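Local coordinates for phist (Plasmodium falciparum, PDB 4JLE), which binds the virulence factor PfEMP1, probably its ATS domain through the PHIST domain, and comigrates with it to knobs on the infected red-cell surface, at residues Lys17-Asn29 against Arg37-Glu49. Numbering follows the deposited sequence.
Sequences KKYTAEEINEMIN and RNDMNIIFSYVHE. With ACT (acetate ion), chain H.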
loop_
_atom_site.group_PDB
_atom_site.type_symbol
_atom_site.label_atom_id
_atom_site.label_comp_id
_atom_site.label_asym_id
_atom_site.label_seq_id
_atom_site.Cartn_x
_atom_site.Cartn_y
_atom_site.Cartn_z
ATOM N N LYS B 17 22.562 -8.792 4.072
ATOM C CA LYS B 17 22.684 -7.637 4.993
ATOM C C LYS B 17 23.615 -6.524 4.442
ATOM O O LYS B 17 24.741 -6.796 4.045
ATOM C CB LYS B 17 23.162 -8.080 6.387
ATOM C CG LYS B 17 22.566 -7.234 7.493
ATOM C CD LYS B 17 23.319 -7.377 8.816
ATOM C CE LYS B 17 22.394 -7.449 10.021
ATOM N NZ LYS B 17 21.574 -6.213 10.225
ATOM N N LYS B 18 23.082 -5.293 4.365
ATOM C CA LYS B 18 23.723 -4.055 3.884
ATOM C C LYS B 18 23.982 -3.092 5.031
ATOM O O LYS B 18 24.866 -2.239 4.929
ATOM C CB LYS B 18 22.808 -3.349 2.854
ATOM C CG LYS B 18 22.899 -3.883 1.434
ATOM C CD LYS B 18 21.749 -3.386 0.586
ATOM C CE LYS B 18 22.224 -2.911 -0.762
ATOM N NZ LYS B 18 21.081 -2.659 -1.682
ATOM N N TYR B 19 23.153 -3.175 6.092
ATOM C CA TYR B 19 23.233 -2.286 7.259
ATOM C C TYR B 19 23.097 -3.044 8.543
ATOM O O TYR B 19 22.388 -4.040 8.587
ATOM C CB TYR B 19 22.125 -1.198 7.249
ATOM C CG TYR B 19 21.534 -0.885 5.895
ATOM C CD1 TYR B 19 22.170 -0.010 5.026
ATOM C CD2 TYR B 19 20.328 -1.452 5.491
ATOM C CE1 TYR B 19 21.640 0.271 3.767
ATOM C CE2 TYR B 19 19.782 -1.175 4.236
ATOM C CZ TYR B 19 20.453 -0.322 3.370
ATOM O OH TYR B 19 19.968 -0.051 2.112
ATOM N N THR B 20 23.712 -2.533 9.608
ATOM C CA THR B 20 23.580 -3.061 10.966
ATOM C C THR B 20 22.874 -1.976 11.806
ATOM O O THR B 20 22.776 -0.836 11.346
ATOM C CB THR B 20 24.945 -3.476 11.529
ATOM O OG1 THR B 20 25.661 -2.318 11.955
ATOM C CG2 THR B 20 25.774 -4.269 10.532
ATOM N N ALA B 21 22.392 -2.309 13.022
ATOM C CA ALA B 21 21.762 -1.307 13.891
ATOM C C ALA B 21 22.826 -0.366 14.476
ATOM O O ALA B 21 22.590 0.847 14.587
ATOM C CB ALA B 21 20.990 -1.987 15.007
ATOM N N GLU B 22 24.015 -0.943 14.788
ATOM C CA GLU B 22 25.184 -0.281 15.353
ATOM C C GLU B 22 25.705 0.784 14.394
ATOM O O GLU B 22 25.953 1.900 14.835
ATOM C CB GLU B 22 26.283 -1.310 15.676
ATOM C CG GLU B 22 27.159 -0.951 16.865
ATOM C CD GLU B 22 27.835 -2.156 17.490
ATOM O OE1 GLU B 22 28.986 -2.458 17.097
ATOM O OE2 GLU B 22 27.196 -2.824 18.338
ATOM N N GLU B 23 25.825 0.452 13.084
ATOM C CA GLU B 23 26.225 1.353 11.994
ATOM C C GLU B 23 25.296 2.574 11.923
ATOM O O GLU B 23 25.766 3.707 11.831
ATOM C CB GLU B 23 26.159 0.585 10.652
ATOM C CG GLU B 23 26.360 1.432 9.396
ATOM C CD GLU B 23 26.001 0.788 8.071
ATOM O OE1 GLU B 23 25.319 -0.261 8.062
ATOM O OE2 GLU B 23 26.328 1.398 7.030
ATOM N N ILE B 24 23.969 2.316 11.962
ATOM C CA ILE B 24 22.902 3.325 11.882
ATOM C C ILE B 24 22.941 4.223 13.118
ATOM O O ILE B 24 22.881 5.445 12.960
ATOM C CB ILE B 24 21.476 2.691 11.636
ATOM C CG1 ILE B 24 21.437 1.795 10.377
ATOM C CG2 ILE B 24 20.362 3.740 11.590
ATOM C CD1 ILE B 24 21.845 2.389 9.055
ATOM N N ASN B 25 23.070 3.643 14.327
ATOM C CA ASN B 25 23.145 4.459 15.550
ATOM C C ASN B 25 24.425 5.331 15.539
ATOM O O ASN B 25 24.359 6.516 15.838
ATOM C CB ASN B 25 23.066 3.585 16.811
ATOM C CG ASN B 25 21.675 3.005 17.034
ATOM O OD1 ASN B 25 20.654 3.572 16.612
ATOM N ND2 ASN B 25 21.601 1.849 17.698
ATOM N N GLU B 26 25.540 4.760 15.096
ATOM C CA GLU B 26 26.830 5.427 14.938
ATOM C C GLU B 26 26.682 6.651 14.032
ATOM O O GLU B 26 27.125 7.740 14.396
ATOM C CB GLU B 26 27.812 4.435 14.335
ATOM C CG GLU B 26 29.227 4.551 14.835
ATOM C CD GLU B 26 30.174 3.675 14.042
ATOM O OE1 GLU B 26 31.128 4.231 13.451
ATOM O OE2 GLU B 26 29.942 2.443 13.983
ATOM N N MET B 27 26.012 6.472 12.874
ATOM C CA MET B 27 25.765 7.519 11.896
ATOM C C MET B 27 24.894 8.616 12.481
ATOM O O MET B 27 25.237 9.790 12.334
ATOM C CB MET B 27 25.101 6.931 10.648
ATOM C CG MET B 27 26.075 6.351 9.670
ATOM S SD MET B 27 25.159 5.702 8.265
ATOM C CE MET B 27 26.313 5.898 7.054
ATOM N N ILE B 28 23.787 8.234 13.162
ATOM C CA ILE B 28 22.861 9.178 13.797
ATOM C C ILE B 28 23.604 10.033 14.838
ATOM O O ILE B 28 23.504 11.264 14.807
ATOM C CB ILE B 28 21.637 8.446 14.433
ATOM C CG1 ILE B 28 20.753 7.776 13.371
ATOM C CG2 ILE B 28 20.786 9.392 15.315
ATOM C CD1 ILE B 28 19.847 6.613 13.956
ATOM N N ASN B 29 24.370 9.371 15.714
ATOM C CA ASN B 29 25.076 9.953 16.839
ATOM C C ASN B 29 26.461 10.509 16.488
ATOM O O ASN B 29 27.204 10.842 17.417
ATOM C CB ASN B 29 25.224 8.902 17.962
ATOM C CG ASN B 29 23.926 8.379 18.526
ATOM O OD1 ASN B 29 22.865 9.021 18.437
ATOM N ND2 ASN B 29 24.003 7.179 19.108
ATOM N N ARG B 37 23.862 12.912 1.495
ATOM C CA ARG B 37 22.735 12.185 0.912
ATOM C C ARG B 37 22.911 10.684 0.997
ATOM O O ARG B 37 21.938 10.006 1.278
ATOM C CB ARG B 37 22.541 12.592 -0.540
ATOM C CG ARG B 37 21.145 12.241 -1.054
ATOM C CD ARG B 37 21.116 12.169 -2.570
ATOM N NE ARG B 37 21.408 13.447 -3.239
ATOM C CZ ARG B 37 20.548 14.137 -3.996
ATOM N NH1 ARG B 37 19.306 13.694 -4.175
ATOM N NH2 ARG B 37 20.919 15.281 -4.560
ATOM N N ASN B 38 24.132 10.151 0.796
ATOM C CA ASN B 38 24.348 8.712 0.898
ATOM C C ASN B 38 23.943 8.187 2.276
ATOM O O ASN B 38 23.059 7.332 2.389
ATOM C CB ASN B 38 25.794 8.356 0.621
ATOM C CG ASN B 38 26.068 6.897 0.945
ATOM O OD1 ASN B 38 25.263 5.999 0.591
ATOM N ND2 ASN B 38 27.187 6.634 1.651
ATOM N N ASP B 39 24.563 8.745 3.320
ATOM C CA ASP B 39 24.302 8.394 4.701
ATOM C C ASP B 39 22.808 8.569 5.072
ATOM O O ASP B 39 22.248 7.713 5.767
ATOM C CB ASP B 39 25.234 9.224 5.588
ATOM C CG ASP B 39 26.721 8.897 5.399
ATOM O OD1 ASP B 39 27.046 8.051 4.508
ATOM O OD2 ASP B 39 27.557 9.408 6.210
ATOM N N MET B 40 22.143 9.617 4.548
ATOM C CA MET B 40 20.713 9.858 4.803
ATOM C C MET B 40 19.869 8.777 4.162
ATOM O O MET B 40 18.912 8.301 4.774
ATOM C CB MET B 40 20.282 11.242 4.281
ATOM C CG MET B 40 20.922 12.427 5.070
ATOM S SD MET B 40 20.130 13.996 4.593
ATOM C CE MET B 40 21.310 14.658 3.333
ATOM N N ASN B 41 20.263 8.342 2.946
ATOM C CA ASN B 41 19.563 7.307 2.201
ATOM C C ASN B 41 19.734 5.954 2.882
ATOM O O ASN B 41 18.746 5.251 3.071
ATOM C CB ASN B 41 20.033 7.283 0.737
ATOM C CG ASN B 41 19.573 8.465 -0.107
ATOM O OD1 ASN B 41 18.771 9.308 0.318
ATOM N ND2 ASN B 41 20.070 8.548 -1.330
ATOM N N ILE B 42 20.962 5.630 3.325
ATOM C CA ILE B 42 21.246 4.389 4.059
ATOM C C ILE B 42 20.329 4.336 5.275
ATOM O O ILE B 42 19.681 3.312 5.487
ATOM C CB ILE B 42 22.775 4.298 4.458
ATOM C CG1 ILE B 42 23.634 3.897 3.250
ATOM C CG2 ILE B 42 23.018 3.356 5.694
ATOM C CD1 ILE B 42 25.092 4.275 3.339
ATOM N N ILE B 43 20.264 5.436 6.063
ATOM C CA ILE B 43 19.475 5.470 7.298
ATOM C C ILE B 43 17.973 5.322 6.979
ATOM O O ILE B 43 17.288 4.574 7.672
ATOM C CB ILE B 43 19.778 6.754 8.160
ATOM C CG1 ILE B 43 21.212 6.721 8.741
ATOM C CG2 ILE B 43 18.776 6.910 9.324
ATOM C CD1 ILE B 43 21.738 8.093 9.227
ATOM N N PHE B 44 17.478 6.001 5.932
ATOM C CA PHE B 44 16.064 5.918 5.611
ATOM C C PHE B 44 15.703 4.529 5.093
ATOM O O PHE B 44 14.615 4.060 5.407
ATOM C CB PHE B 44 15.618 7.030 4.641
ATOM C CG PHE B 44 15.370 8.370 5.316
ATOM C CD1 PHE B 44 14.533 8.468 6.430
ATOM C CD2 PHE B 44 15.930 9.543 4.806
ATOM C CE1 PHE B 44 14.300 9.710 7.048
ATOM C CE2 PHE B 44 15.672 10.781 5.404
ATOM C CZ PHE B 44 14.872 10.853 6.530
ATOM N N SER B 45 16.631 3.849 4.351
ATOM C CA SER B 45 16.417 2.476 3.859
ATOM C C SER B 45 16.292 1.517 5.036
ATOM O O SER B 45 15.375 0.712 5.069
ATOM C CB SER B 45 17.555 2.038 2.949
ATOM O OG SER B 45 17.496 2.725 1.712
ATOM N N TYR B 46 17.193 1.633 6.021
ATOM C CA TYR B 46 17.160 0.812 7.230
ATOM C C TYR B 46 15.873 1.036 8.024
ATOM O O TYR B 46 15.332 0.090 8.573
ATOM C CB TYR B 46 18.373 1.123 8.120
ATOM C CG TYR B 46 18.331 0.435 9.468
ATOM C CD1 TYR B 46 18.875 -0.835 9.641
ATOM C CD2 TYR B 46 17.780 1.070 10.582
ATOM C CE1 TYR B 46 18.827 -1.481 10.874
ATOM C CE2 TYR B 46 17.725 0.431 11.826
ATOM C CZ TYR B 46 18.271 -0.838 11.971
ATOM O OH TYR B 46 18.274 -1.463 13.196
ATOM N N VAL B 47 15.441 2.293 8.143
ATOM C CA VAL B 47 14.257 2.697 8.911
ATOM C C VAL B 47 12.990 2.219 8.182
ATOM O O VAL B 47 12.131 1.647 8.838
ATOM C CB VAL B 47 14.255 4.231 9.207
ATOM C CG1 VAL B 47 12.873 4.742 9.627
ATOM C CG2 VAL B 47 15.295 4.560 10.271
ATOM N N HIS B 48 12.902 2.429 6.840
ATOM C CA HIS B 48 11.798 1.951 6.021
ATOM C C HIS B 48 11.637 0.441 6.258
ATOM O O HIS B 48 10.539 -0.025 6.573
ATOM C CB HIS B 48 12.019 2.248 4.509
ATOM C CG HIS B 48 11.975 3.700 4.085
ATOM N ND1 HIS B 48 11.266 4.668 4.809
ATOM C CD2 HIS B 48 12.570 4.306 3.018
ATOM C CE1 HIS B 48 11.460 5.816 4.164
ATOM N NE2 HIS B 48 12.235 5.653 3.078
ATOM N N GLU B 49 12.763 -0.305 6.207
ATOM C CA GLU B 49 12.773 -1.755 6.389
ATOM C C GLU B 49 12.337 -2.175 7.806
ATOM O O GLU B 49 11.530 -3.101 7.934
ATOM C CB GLU B 49 14.143 -2.341 6.036
ATOM C CG GLU B 49 14.175 -3.866 5.945
ATOM C CD GLU B 49 13.097 -4.562 5.117
ATOM O OE1 GLU B 49 12.781 -4.092 3.997
ATOM O OE2 GLU B 49 12.583 -5.600 5.592
HETATM C C ACT H . 19.781 -5.424 4.607
HETATM O O ACT H . 19.409 -6.603 4.800
HETATM O OXT ACT H . 20.535 -4.796 5.392
HETATM C CH3 ACT H . 19.275 -4.713 3.319
#
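Tyr46, Tyr19 and Met27 bury the most surface where the short helix 21-28 packs on the start of helix 37-72, the first long helix of the PHIST three-helix bundle. The axes of segments 21-28 and 37-49 approach to 10.3 Å and cross steeply, their N-to-C directions 133° apart. With CG anti to the backbone N (chi1 173°), the Tyr46 ring comes to lie against Ile24. Ile24 CG1 lies over one face, 3.7 Å from the centroid of the Tyr46 ring, in a CH-pi contact. Beyond the ring, Tyr46 OH reaches Ala21 CB at 3.3 Å. Tyr19, just before the N-cap Thr20, lays its ring against helix 37-72. Its neighbour Lys18 puts CB over the centre of one face; Ile42 O lies above the opposite face, offset toward the rim. Ile42 CG2 touches Tyr19 CD1 at 3.5 Å and also meets Ile24 CD1. Tyr19 N and Lys18 N both donate to OXT of an acetate ion, probably from the crystallisation liquor. Thr20 and Glu23 form a capping box that starts helix 21-28: Glu23 N donates to Thr20 OG1, and Thr20 N to Glu23 OE1. At the other end, Ile43 CD1 packs on Met27 CB, while Phe120 of the second subunit also packs on Ile43. The Met27 chain is extended beyond CG, which carries its methyl over the Asp39 carboxylate, with Met27 CE 3.4 Å from Asp39 OD1.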